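Local coordinates for protein flavoredoxin (Desulfovibrio vulgaris str. 'Miyazaki F', PDB 2D5M) that binds flavin mononucleotide and probably carries electrons, as a homodimeric member of the flavin reductase-like family, at residues 15-20 / 44-49; 28-33 / 94-99; 32-37 / 162-167; 158-163 / 171-176. All blocks are in the same frame, centred on the assembly; numbering follows the deposited sequence. Where two conformers were deposited one is given.

Contact 1 of 4, residues 15-20 / 44-49; sequences PLFLVG and PSIAVS. With FMN (flavin mononucleotide), chain E.
F17 meets I46 at the ring's CE1 atom. The methyl CG2 of I46 lies 4.2 Å from F17 CE1 and approaches the ring obliquely. The F17 side chain swings to the position anti to its carbonyl carbon (chi1 -68°), and its ring runs out from strand 14-22 toward strand 44-48. One face of the ring is covered by P15, two residues earlier, whose CB stands 3.6 Å above the ring plane, toward the rim. Two residues on, V19 and V48 meet methyl to methyl, with V19 CG2 4.3 Å from V48 CG1 in one of two V48 conformers. Both are loose van der Waals contacts between buried apolar groups. The backbones stay well apart, with V19 CA and V48 CA 8.9 Å from each other. The two strands are therefore not paired and face each other only through these side chains.

The ends of the two segments reach FMN. The backbone carbonyl S49 O accepts a nearly straight bond from FMN N3 at 2.9 Å (175° at the hydrogen), which holds the pyrimidine edge of the flavin. At the other end of the isoalloxazine, L16 CD1 lies 3.9 Å from the methyl C7M of FMN.

The contact lies in the buried core of the antiparallel sheet, a split barrel as in the flavin reductase-like family. Strand 28-41 pairs with both 14-22 and 44-48 and links them. I68 of strand 65-70 touches both F17 and I46, and I118 and L120 of strand 116-126 pack on I46. Y12 of the second subunit packs on F17.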
# COMPACT_ATOMS: atom_id res chain seq x y z
N PRO A 15 3.39 1.13 -2.62
CA PRO A 15 4.63 1.68 -2.05
C PRO A 15 5.84 1.20 -2.79
O PRO A 15 5.84 0.29 -3.64
CB PRO A 15 4.57 1.15 -0.63
CG PRO A 15 3.93 -0.18 -0.77
CD PRO A 15 2.89 -0.01 -1.83
N LEU A 16 6.97 1.81 -2.42
CA LEU A 16 8.28 1.37 -2.87
C LEU A 16 9.15 1.25 -1.63
O LEU A 16 9.88 2.17 -1.24
CB LEU A 16 8.91 2.34 -3.92
CG LEU A 16 10.27 1.90 -4.50
CD1 LEU A 16 10.12 0.61 -5.25
CD2 LEU A 16 10.86 3.00 -5.37
N PHE A 17 9.01 0.13 -0.94
CA PHE A 17 9.77 -0.15 0.26
C PHE A 17 11.10 -0.81 -0.08
O PHE A 17 11.13 -1.78 -0.81
CB PHE A 17 8.97 -1.11 1.14
CG PHE A 17 7.68 -0.51 1.74
CD1 PHE A 17 6.70 -1.39 2.18
CD2 PHE A 17 7.44 0.85 1.87
CE1 PHE A 17 5.54 -0.99 2.79
CE2 PHE A 17 6.25 1.27 2.51
CZ PHE A 17 5.31 0.37 2.98
N LEU A 18 12.20 -0.35 0.53
CA LEU A 18 13.43 -1.09 0.43
C LEU A 18 13.59 -1.95 1.70
O LEU A 18 13.76 -1.43 2.82
CB LEU A 18 14.66 -0.25 0.22
CG LEU A 18 14.75 0.31 -1.22
CD1 LEU A 18 13.70 1.39 -1.42
CD2 LEU A 18 16.19 0.76 -1.50
N VAL A 19 13.49 -3.26 1.53
CA VAL A 19 13.54 -4.22 2.62
C VAL A 19 14.97 -4.57 2.88
O VAL A 19 15.67 -5.08 1.98
CB VAL A 19 12.73 -5.47 2.26
CG1 VAL A 19 12.83 -6.48 3.38
CG2 VAL A 19 11.25 -5.14 2.01
N GLY A 20 15.45 -4.26 4.09
CA GLY A 20 16.87 -4.40 4.46
C GLY A 20 17.07 -5.60 5.36
O GLY A 20 16.30 -5.84 6.29
N PRO A 44 1.47 -3.01 15.86
CA PRO A 44 1.62 -2.31 14.57
C PRO A 44 2.48 -3.19 13.68
O PRO A 44 3.55 -3.62 14.12
CB PRO A 44 2.33 -1.00 14.97
CG PRO A 44 2.98 -1.34 16.30
CD PRO A 44 2.07 -2.30 16.98
N SER A 45 2.03 -3.49 12.47
CA SER A 45 2.67 -4.48 11.62
C SER A 45 2.57 -4.14 10.15
O SER A 45 1.59 -3.50 9.74
CB SER A 45 1.99 -5.86 11.79
OG SER A 45 1.96 -6.36 13.10
N ILE A 46 3.56 -4.58 9.38
CA ILE A 46 3.59 -4.48 7.94
C ILE A 46 3.73 -5.87 7.36
O ILE A 46 4.56 -6.67 7.85
CB ILE A 46 4.72 -3.54 7.45
CG1 ILE A 46 4.35 -2.12 7.87
CG2 ILE A 46 4.98 -3.68 5.97
CD1 ILE A 46 5.48 -1.10 7.65
N ALA A 47 2.98 -6.14 6.34
CA ALA A 47 3.05 -7.36 5.53
C ALA A 47 3.80 -7.07 4.25
O ALA A 47 3.56 -6.07 3.58
CB ALA A 47 1.64 -7.87 5.25
N VAL A 48 4.70 -8.00 3.88
CA VAL A 48 5.47 -7.88 2.64
C VAL A 48 5.45 -9.25 1.95
O VAL A 48 5.76 -10.26 2.59
CB VAL A 48 6.89 -7.42 2.90
CG1 VAL A 48 7.43 -7.02 1.52
CG2 VAL A 48 7.04 -6.30 3.90
N SER A 49 5.08 -9.28 0.71
CA SER A 49 5.08 -10.52 -0.08
C SER A 49 6.39 -10.64 -0.80
O SER A 49 6.56 -9.94 -1.79
CB SER A 49 3.92 -10.47 -1.06
OG SER A 49 2.69 -10.47 -0.41
N1 FMN E . 9.96 -8.76 -5.37
C2 FMN E . 9.21 -9.39 -4.41
O2 FMN E . 9.45 -10.56 -4.09
N3 FMN E . 8.16 -8.70 -3.83
C4 FMN E . 7.76 -7.42 -4.16
O4 FMN E . 6.79 -6.89 -3.58
C4A FMN E . 8.50 -6.79 -5.20
N5 FMN E . 8.13 -5.56 -5.62
C5A FMN E . 8.99 -4.94 -6.50
C6 FMN E . 8.64 -3.63 -6.94
C7 FMN E . 9.44 -2.89 -7.79
C7M FMN E . 9.04 -1.52 -8.29
C8 FMN E . 10.69 -3.48 -8.20
C8M FMN E . 11.64 -2.66 -9.06
C9 FMN E . 11.00 -4.78 -7.84
C9A FMN E . 10.19 -5.52 -7.00
N10 FMN E . 10.44 -6.86 -6.62
C10 FMN E . 9.65 -7.48 -5.69
C1' FMN E . 11.62 -7.57 -7.18
C2' FMN E . 12.79 -7.63 -6.20
O2' FMN E . 13.09 -6.36 -5.62
C3' FMN E . 14.03 -8.12 -6.96
O3' FMN E . 13.79 -9.50 -7.31
C4' FMN E . 15.33 -7.98 -6.19
O4' FMN E . 16.39 -8.14 -7.17
C5' FMN E . 15.51 -8.99 -5.10
O5' FMN E . 16.81 -8.74 -4.48
P FMN E . 17.51 -9.85 -3.53
O1P FMN E . 17.68 -11.13 -4.35
O2P FMN E . 16.65 -10.10 -2.31
O3P FMN E . 18.82 -9.16 -3.23

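Contact 2 of 4, residues 28-33 / 94-99. With FMN (flavin mononucleotide), chain E.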
# COMPACT_ATOMS: atom_id res chain seq x y z
N PRO A 28 25.10 -6.78 4.31
CA PRO A 28 23.85 -6.06 4.26
C PRO A 28 23.24 -6.05 2.87
O PRO A 28 23.95 -6.00 1.87
CB PRO A 28 24.25 -4.64 4.69
CG PRO A 28 25.62 -4.49 4.12
CD PRO A 28 26.28 -5.84 4.31
N ASN A 29 21.91 -6.06 2.81
CA ASN A 29 21.19 -6.08 1.55
C ASN A 29 19.93 -5.22 1.63
O ASN A 29 19.43 -4.95 2.72
CB ASN A 29 20.78 -7.51 1.21
CG ASN A 29 20.40 -7.70 -0.26
OD1 ASN A 29 20.86 -6.96 -1.14
ND2 ASN A 29 19.59 -8.73 -0.52
N ILE A 30 19.46 -4.82 0.46
CA ILE A 30 18.20 -4.17 0.27
C ILE A 30 17.59 -4.70 -1.01
O ILE A 30 18.32 -4.91 -2.00
CB ILE A 30 18.30 -2.63 0.17
CG1 ILE A 30 19.56 -2.17 -0.58
CG2 ILE A 30 18.15 -1.99 1.55
CD1 ILE A 30 19.66 -0.68 -0.89
N MET A 31 16.27 -4.88 -1.01
CA MET A 31 15.49 -5.19 -2.21
C MET A 31 14.28 -4.30 -2.24
O MET A 31 13.85 -3.78 -1.21
CB MET A 31 15.12 -6.66 -2.32
CG MET A 31 14.31 -7.19 -1.15
SD MET A 31 12.56 -6.82 -1.21
CE MET A 31 11.96 -7.99 -2.43
N ALA A 32 13.69 -4.08 -3.41
CA ALA A 32 12.47 -3.31 -3.54
C ALA A 32 11.23 -4.19 -3.42
O ALA A 32 11.16 -5.29 -4.04
CB ALA A 32 12.45 -2.63 -4.90
N ALA A 33 10.25 -3.72 -2.69
CA ALA A 33 8.97 -4.41 -2.52
C ALA A 33 7.82 -3.40 -2.64
O ALA A 33 7.78 -2.43 -1.89
CB ALA A 33 8.87 -5.12 -1.20
N ALA A 94 27.54 -1.12 -1.37
CA ALA A 94 28.76 -0.73 -1.99
C ALA A 94 28.52 -0.24 -3.39
O ALA A 94 29.05 0.77 -3.82
CB ALA A 94 29.78 -1.90 -2.03
N SER A 95 27.73 -0.96 -4.18
CA SER A 95 27.48 -0.56 -5.56
C SER A 95 26.81 0.82 -5.66
O SER A 95 27.11 1.60 -6.56
CB SER A 95 26.54 -1.55 -6.25
OG SER A 95 27.18 -2.81 -6.26
N LEU A 96 25.88 1.09 -4.75
CA LEU A 96 25.06 2.31 -4.78
C LEU A 96 25.65 3.45 -4.02
O LEU A 96 25.12 4.56 -4.08
CB LEU A 96 23.66 1.97 -4.28
CG LEU A 96 22.84 1.06 -5.21
CD1 LEU A 96 21.56 0.59 -4.53
CD2 LEU A 96 22.55 1.73 -6.52
N GLY A 97 26.73 3.21 -3.25
CA GLY A 97 27.30 4.24 -2.39
C GLY A 97 26.36 4.67 -1.28
O GLY A 97 26.30 5.85 -0.94
N LEU A 98 25.61 3.75 -0.71
CA LEU A 98 24.72 3.99 0.40
C LEU A 98 25.22 3.33 1.67
O LEU A 98 26.11 2.45 1.62
CB LEU A 98 23.31 3.42 0.03
CG LEU A 98 22.64 4.07 -1.15
CD1 LEU A 98 21.34 3.36 -1.48
CD2 LEU A 98 22.34 5.51 -0.92
N THR A 99 24.66 3.74 2.78
CA THR A 99 25.18 3.36 4.12
C THR A 99 24.26 2.38 4.79
O THR A 99 23.08 2.71 5.08
CB THR A 99 25.29 4.60 4.99
OG1 THR A 99 26.12 5.59 4.35
CG2 THR A 99 25.93 4.29 6.34
N1 FMN E . 9.96 -8.76 -5.37
C2 FMN E . 9.21 -9.39 -4.41
O2 FMN E . 9.45 -10.56 -4.09
N3 FMN E . 8.16 -8.70 -3.83
C4 FMN E . 7.76 -7.42 -4.16
O4 FMN E . 6.79 -6.89 -3.58
C4A FMN E . 8.50 -6.79 -5.20
N5 FMN E . 8.13 -5.56 -5.62
C5A FMN E . 8.99 -4.94 -6.50
C6 FMN E . 8.64 -3.63 -6.94
C7 FMN E . 9.44 -2.89 -7.79
C7M FMN E . 9.04 -1.52 -8.29
C8 FMN E . 10.69 -3.48 -8.20
C8M FMN E . 11.64 -2.66 -9.06
C9 FMN E . 11.00 -4.78 -7.84
C9A FMN E . 10.19 -5.52 -7.00
N10 FMN E . 10.44 -6.86 -6.62
C10 FMN E . 9.65 -7.48 -5.69
C1' FMN E . 11.62 -7.57 -7.18
C2' FMN E . 12.79 -7.63 -6.20
O2' FMN E . 13.09 -6.36 -5.62
C3' FMN E . 14.03 -8.12 -6.96
O3' FMN E . 13.79 -9.50 -7.31
C4' FMN E . 15.33 -7.98 -6.19
O4' FMN E . 16.39 -8.14 -7.17
C5' FMN E . 15.51 -8.99 -5.10
O5' FMN E . 16.81 -8.74 -4.48
P FMN E . 17.51 -9.85 -3.53
O1P FMN E . 17.68 -11.13 -4.35
O2P FMN E . 16.65 -10.10 -2.31
O3P FMN E . 18.82 -9.16 -3.23
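I30 holds CG1 at an unusually low chi1 of 36°, and an extended chi2 (172°) then carries CD1 out to L96 and L98. The two leucines share one shape, with chi1 near -65° and an extended chi2. Each offers CD1 to the same methyl: I30 CD1 is 4.3 Å from L96 CD1 and 4.4 Å from L98 CD1. G97 sits between the two leucines. It leaves the helix with positive phi, where the chain turns at the end of helix 92-96. F93 and V111 add to the apolar cluster around I30.

The neighbours of I30 on strand 28-41 serve the cofactor. N29 ND2 donates a nearly straight bond to the phosphate oxygen FMN O3P at 2.8 Å. The ribityl hydroxyl FMN O2' donates to A32 O at 2.7 Å.

K92 bonds both I30 O and FMN, so the helix and the strand meet at the cofactor as well. The chemistry is thus divided: I30 and the leucines meet through apolar methyl contacts, consistent with hydrophobic packing, while polar groups of the same strand help to hold the phosphate and ribityl chain.

Contact 3 of 4, residues 32-37 / 162-167. With FMN (flavin mononucleotide), chain E.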
# COMPACT_ATOMS: atom_id res chain seq x y z
N ALA A 32 13.69 -4.08 -3.41
CA ALA A 32 12.47 -3.31 -3.54
C ALA A 32 11.23 -4.19 -3.42
O ALA A 32 11.16 -5.29 -4.04
CB ALA A 32 12.45 -2.63 -4.90
N ALA A 33 10.25 -3.72 -2.69
CA ALA A 33 8.97 -4.41 -2.52
C ALA A 33 7.82 -3.40 -2.64
O ALA A 33 7.78 -2.43 -1.89
CB ALA A 33 8.87 -5.12 -1.20
N ALA A 34 6.89 -3.68 -3.54
CA ALA A 34 5.66 -2.94 -3.66
C ALA A 34 4.43 -3.74 -3.24
O ALA A 34 3.36 -3.15 -3.02
CB ALA A 34 5.45 -2.43 -5.08
N TRP A 35 4.53 -5.08 -3.15
CA TRP A 35 3.41 -5.93 -2.75
C TRP A 35 3.45 -5.98 -1.22
O TRP A 35 3.92 -6.94 -0.60
CB TRP A 35 3.50 -7.30 -3.35
CG TRP A 35 3.15 -7.48 -4.81
CD1 TRP A 35 3.01 -8.71 -5.36
CD2 TRP A 35 2.89 -6.55 -5.87
NE1 TRP A 35 2.69 -8.62 -6.68
CE2 TRP A 35 2.60 -7.30 -7.03
CE3 TRP A 35 2.83 -5.16 -5.97
CZ2 TRP A 35 2.30 -6.72 -8.25
CZ3 TRP A 35 2.54 -4.57 -7.19
CH2 TRP A 35 2.26 -5.36 -8.34
N ALA A 36 3.01 -4.90 -0.60
CA ALA A 36 3.25 -4.64 0.80
C ALA A 36 2.30 -3.57 1.29
O ALA A 36 1.80 -2.75 0.52
CB ALA A 36 4.69 -4.16 1.02
N GLY A 37 2.11 -3.54 2.62
CA GLY A 37 1.37 -2.47 3.26
C GLY A 37 1.20 -2.78 4.72
O GLY A 37 1.60 -3.82 5.21
N VAL A 162 8.51 7.77 -2.62
CA VAL A 162 8.19 7.35 -3.97
C VAL A 162 6.97 6.44 -3.96
O VAL A 162 6.82 5.55 -3.12
CB VAL A 162 9.38 6.63 -4.61
CG1 VAL A 162 9.12 6.10 -5.99
CG2 VAL A 162 10.63 7.49 -4.65
N ILE A 163 6.13 6.62 -4.95
CA ILE A 163 4.99 5.82 -5.26
C ILE A 163 5.26 4.96 -6.49
O ILE A 163 5.77 5.48 -7.48
CB ILE A 163 3.69 6.66 -5.56
CG1 ILE A 163 3.35 7.52 -4.33
CG2 ILE A 163 2.51 5.91 -6.00
CD1 ILE A 163 2.48 8.67 -4.79
N PHE A 164 4.89 3.68 -6.49
CA PHE A 164 4.99 2.82 -7.64
C PHE A 164 3.64 2.64 -8.33
O PHE A 164 2.63 2.39 -7.66
CB PHE A 164 5.59 1.47 -7.26
CG PHE A 164 5.65 0.41 -8.34
CD1 PHE A 164 6.39 0.67 -9.52
CD2 PHE A 164 5.03 -0.78 -8.24
CE1 PHE A 164 6.51 -0.28 -10.49
CE2 PHE A 164 5.18 -1.77 -9.17
CZ PHE A 164 5.91 -1.52 -10.33
N ALA A 165 3.64 2.85 -9.64
CA ALA A 165 2.49 2.59 -10.51
C ALA A 165 2.73 1.24 -11.20
O ALA A 165 3.57 1.18 -12.13
CB ALA A 165 2.33 3.71 -11.52
N PRO A 166 2.06 0.17 -10.77
CA PRO A 166 2.32 -1.13 -11.37
C PRO A 166 1.79 -1.24 -12.79
O PRO A 166 0.90 -0.48 -13.20
CB PRO A 166 1.57 -2.07 -10.42
CG PRO A 166 0.43 -1.26 -9.91
CD PRO A 166 1.04 0.10 -9.71
N VAL A 167 2.35 -2.18 -13.54
CA VAL A 167 1.96 -2.56 -14.92
C VAL A 167 2.52 -1.54 -15.91
O VAL A 167 3.26 -1.90 -16.80
CB VAL A 167 0.46 -2.81 -15.12
CG1 VAL A 167 0.20 -3.33 -16.52
CG2 VAL A 167 -0.07 -3.79 -14.08
N1 FMN E . 9.96 -8.76 -5.37
C2 FMN E . 9.21 -9.39 -4.41
O2 FMN E . 9.45 -10.56 -4.09
N3 FMN E . 8.16 -8.70 -3.83
C4 FMN E . 7.76 -7.42 -4.16
O4 FMN E . 6.79 -6.89 -3.58
C4A FMN E . 8.50 -6.79 -5.20
N5 FMN E . 8.13 -5.56 -5.62
C5A FMN E . 8.99 -4.94 -6.50
C6 FMN E . 8.64 -3.63 -6.94
C7 FMN E . 9.44 -2.89 -7.79
C7M FMN E . 9.04 -1.52 -8.29
C8 FMN E . 10.69 -3.48 -8.20
C8M FMN E . 11.64 -2.66 -9.06
C9 FMN E . 11.00 -4.78 -7.84
C9A FMN E . 10.19 -5.52 -7.00
N10 FMN E . 10.44 -6.86 -6.62
C10 FMN E . 9.65 -7.48 -5.69
C1' FMN E . 11.62 -7.57 -7.18
C2' FMN E . 12.79 -7.63 -6.20
O2' FMN E . 13.09 -6.36 -5.62
C3' FMN E . 14.03 -8.12 -6.96
O3' FMN E . 13.79 -9.50 -7.31
C4' FMN E . 15.33 -7.98 -6.19
O4' FMN E . 16.39 -8.14 -7.17
C5' FMN E . 15.51 -8.99 -5.10
O5' FMN E . 16.81 -8.74 -4.48
P FMN E . 17.51 -9.85 -3.53
O1P FMN E . 17.68 -11.13 -4.35
O2P FMN E . 16.65 -10.10 -2.31
O3P FMN E . 18.82 -9.16 -3.23
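FMN O4 is gripped by two successive backbone amides beside the point where A34 and W35 meet F164. W35 N donates to FMN O4 at 2.9 Å (161° at the hydrogen), while the bond from A34 N to the same oxygen is weak. A34 N makes its better bond to FMN N5, at 3.1 Å. W35 is the centre of an inverse gamma turn, at the break in strand 28-41 of this flavin reductase-like fold. The turn lies where the backbone N-H groups of both residues can face the flavin edge. These bonds would probably polarise the N5-C4A-C4-O4 edge of the flavin and may influence its redox behaviour.

Across the contact, A34 CB touches F164 CD2 at 3.6 Å, obliquely to the ring. W35 puts the far end of its indole at the edge of F164, with CZ3 4.3 Å from F164 CE2. The indole edge also meets P166, whose CB lies in the ring plane, 4.0 Å from W35 CH2. The indole NE1 is hydrogen-bonded to S41 OG of the second subunit.

F164 CG is anti to the backbone N (chi1 175°), which turns the ring from strand 162-165 toward the dimethylbenzene end of the flavin. The ring is sandwiched. P166 N lies over the centre of one face, and the methyl C7M of FMN sits over the centre of the opposite face, 3.5 Å above the ring plane.

Contact 4 of 4, residues 158-163 / 171-176. With FMN (flavin mononucleotide), chain E.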
# COMPACT_ATOMS: atom_id res chain seq x y z
N LYS A 158 8.11 16.55 2.94
CA LYS A 158 9.53 16.61 3.24
C LYS A 158 10.17 15.24 3.15
O LYS A 158 11.28 15.08 2.59
CB LYS A 158 9.77 17.22 4.63
CG LYS A 158 9.42 18.71 4.65
CD LYS A 158 9.55 19.29 6.05
CE LYS A 158 9.58 20.81 6.10
NZ LYS A 158 10.07 21.21 7.47
N VAL A 159 9.48 14.20 3.67
CA VAL A 159 9.94 12.83 3.44
C VAL A 159 10.08 12.56 1.94
O VAL A 159 11.07 11.97 1.46
CB VAL A 159 9.02 11.82 4.12
CG1 VAL A 159 9.42 10.40 3.79
CG2 VAL A 159 9.05 12.02 5.63
N ASP A 160 9.06 12.97 1.20
CA ASP A 160 9.04 12.90 -0.23
C ASP A 160 9.17 11.47 -0.76
O ASP A 160 10.00 11.17 -1.63
CB ASP A 160 10.16 13.79 -0.81
CG ASP A 160 10.05 14.00 -2.27
OD1 ASP A 160 11.11 14.01 -2.97
OD2 ASP A 160 8.91 14.19 -2.77
N PRO A 161 8.31 10.58 -0.29
CA PRO A 161 8.42 9.16 -0.65
C PRO A 161 8.00 8.87 -2.09
O PRO A 161 7.25 9.61 -2.72
CB PRO A 161 7.40 8.51 0.31
CG PRO A 161 6.34 9.55 0.48
CD PRO A 161 7.09 10.85 0.51
N VAL A 162 8.51 7.77 -2.62
CA VAL A 162 8.19 7.35 -3.97
C VAL A 162 6.97 6.44 -3.96
O VAL A 162 6.82 5.55 -3.12
CB VAL A 162 9.38 6.63 -4.61
CG1 VAL A 162 9.12 6.10 -5.99
CG2 VAL A 162 10.63 7.49 -4.65
N ILE A 163 6.13 6.62 -4.95
CA ILE A 163 4.99 5.82 -5.26
C ILE A 163 5.26 4.96 -6.49
O ILE A 163 5.77 5.48 -7.48
CB ILE A 163 3.69 6.66 -5.56
CG1 ILE A 163 3.35 7.52 -4.33
CG2 ILE A 163 2.51 5.91 -6.00
CD1 ILE A 163 2.48 8.67 -4.79
N TYR A 171 7.38 5.42 -11.54
CA TYR A 171 7.50 6.00 -10.21
C TYR A 171 7.01 7.45 -10.21
O TYR A 171 7.36 8.19 -11.13
CB TYR A 171 8.95 5.97 -9.77
CG TYR A 171 9.57 4.60 -9.62
CD1 TYR A 171 10.71 4.28 -10.30
CD2 TYR A 171 9.02 3.64 -8.79
CE1 TYR A 171 11.31 3.02 -10.18
CE2 TYR A 171 9.62 2.40 -8.64
CZ TYR A 171 10.77 2.10 -9.33
OH TYR A 171 11.31 0.87 -9.14
N TYR A 172 6.30 7.81 -9.17
CA TYR A 172 5.70 9.13 -8.97
C TYR A 172 6.01 9.66 -7.59
O TYR A 172 6.23 8.91 -6.65
CB TYR A 172 4.14 9.05 -9.16
CG TYR A 172 3.78 8.97 -10.62
CD1 TYR A 172 3.37 10.09 -11.30
CD2 TYR A 172 3.87 7.78 -11.33
CE1 TYR A 172 3.06 10.02 -12.64
CE2 TYR A 172 3.59 7.70 -12.65
CZ TYR A 172 3.18 8.84 -13.32
OH TYR A 172 2.89 8.75 -14.65
N ALA A 173 6.02 10.99 -7.43
CA ALA A 173 6.08 11.68 -6.17
C ALA A 173 4.69 11.85 -5.56
O ALA A 173 3.68 11.74 -6.27
CB ALA A 173 6.72 13.06 -6.31
N VAL A 174 4.67 12.14 -4.29
CA VAL A 174 3.48 12.62 -3.59
C VAL A 174 3.30 14.09 -3.90
O VAL A 174 4.24 14.86 -3.94
CB VAL A 174 3.58 12.40 -2.05
CG1 VAL A 174 2.39 12.98 -1.35
CG2 VAL A 174 3.74 10.94 -1.72
N GLY A 175 2.03 14.46 -4.14
CA GLY A 175 1.63 15.81 -4.40
C GLY A 175 1.07 16.55 -3.23
O GLY A 175 1.54 16.40 -2.09
N GLU A 176 0.09 17.37 -3.49
CA GLU A 176 -0.37 18.32 -2.47
C GLU A 176 -1.36 17.71 -1.48
O GLU A 176 -2.09 16.77 -1.75
CB GLU A 176 -1.01 19.55 -3.14
CG GLU A 176 -2.20 19.03 -3.95
CD GLU A 176 -1.87 18.97 -5.44
OE1 GLU A 176 -2.65 19.68 -6.13
OE2 GLU A 176 -0.91 18.25 -5.85
N1 FMN E . 9.96 -8.76 -5.37
C2 FMN E . 9.21 -9.39 -4.41
O2 FMN E . 9.45 -10.56 -4.09
N3 FMN E . 8.16 -8.70 -3.83
C4 FMN E . 7.76 -7.42 -4.16
O4 FMN E . 6.79 -6.89 -3.58
C4A FMN E . 8.50 -6.79 -5.20
N5 FMN E . 8.13 -5.56 -5.62
C5A FMN E . 8.99 -4.94 -6.50
C6 FMN E . 8.64 -3.63 -6.94
C7 FMN E . 9.44 -2.89 -7.79
C7M FMN E . 9.04 -1.52 -8.29
C8 FMN E . 10.69 -3.48 -8.20
C8M FMN E . 11.64 -2.66 -9.06
C9 FMN E . 11.00 -4.78 -7.84
C9A FMN E . 10.19 -5.52 -7.00
N10 FMN E . 10.44 -6.86 -6.62
C10 FMN E . 9.65 -7.48 -5.69
C1' FMN E . 11.62 -7.57 -7.18
C2' FMN E . 12.79 -7.63 -6.20
O2' FMN E . 13.09 -6.36 -5.62
C3' FMN E . 14.03 -8.12 -6.96
O3' FMN E . 13.79 -9.50 -7.31
C4' FMN E . 15.33 -7.98 -6.19
O4' FMN E . 16.39 -8.14 -7.17
C5' FMN E . 15.51 -8.99 -5.10
O5' FMN E . 16.81 -8.74 -4.48
P FMN E . 17.51 -9.85 -3.53
O1P FMN E . 17.68 -11.13 -4.35
O2P FMN E . 16.65 -10.10 -2.31
O3P FMN E . 18.82 -9.16 -3.23
O HOH W 1 6.99 12.25 -2.74
O HOH W 2 6.14 15.42 -2.01
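D160 reaches A173 with its carboxylate, OD2 lying 4.3 Å from A173 CB. It follows helix 156-159 and has positive phi. A water links D160 OD2, P161 O and V174 N, accepting from V174 N at 2.8 Å. A second water lies between D160 OD2 and V174 O. The other carboxylate oxygen, OD1, forms a salt bridge with R73.

P161 comes next. Its CG rests 3.7 Å from V174 CG2, and the two side chains cross at a slant. V162 points to the opposite face of the sheet from I163. Its CG1, anti to the backbone N (chi1 177°), reaches Y171 CD2 at 3.7 Å, obliquely to the ring.

I163 carries the regular sheet pairing. I163 N donates to Y172 O at 2.9 Å and Y172 N donates to I163 O at 2.9 Å, a hydrogen-bonded antiparallel pair. I163 O also takes a CA-H contact from Y171 CA and lies at the edge of the Y171 ring, in its plane. The I163 side chain leaves on the face shared with Y172, and its CD1 reaches V174 CG2 at 4.0 Å. Y171 OH bonds D80 and stands 3.4 Å from FMN C7M, so this tyrosine helps close the dimethylbenzene end of the flavin.

The segments run from the end of helix 156-159 into the beta hairpin of strands 162-165 and 170-180. Strand 14-22 lies beside strand 162-165, and L16 packs on both V162 and Y171. Beyond Y171 and Y172, the sheet continues into a strand of the second subunit.

How the contacts relate
All four contacts reach the same FMN. Contacts 1 and 2 are joined by strand pairing: V19 N lies 2.8 Å from M31 O, and F17 O lies 2.8 Å from A33 N. Contacts 2 and 3 share A32 and A33, though their centres are about 17 Å apart. One strand thus follows the cofactor from phosphate to flavin. Contacts 3 and 4 share V162 and I163, and F164 CD1 packs on Y171 CE2 at 3.8 Å. L16 CD2 of contact 1 meets the same Y171 CE2 at 3.6 Å. Around C7M, contacts 1, 3 and 4 therefore converge, while N29 of contact 2 bonds the phosphate oxygen O3P. Contacts 1, 3 and 4 also touch the second subunit.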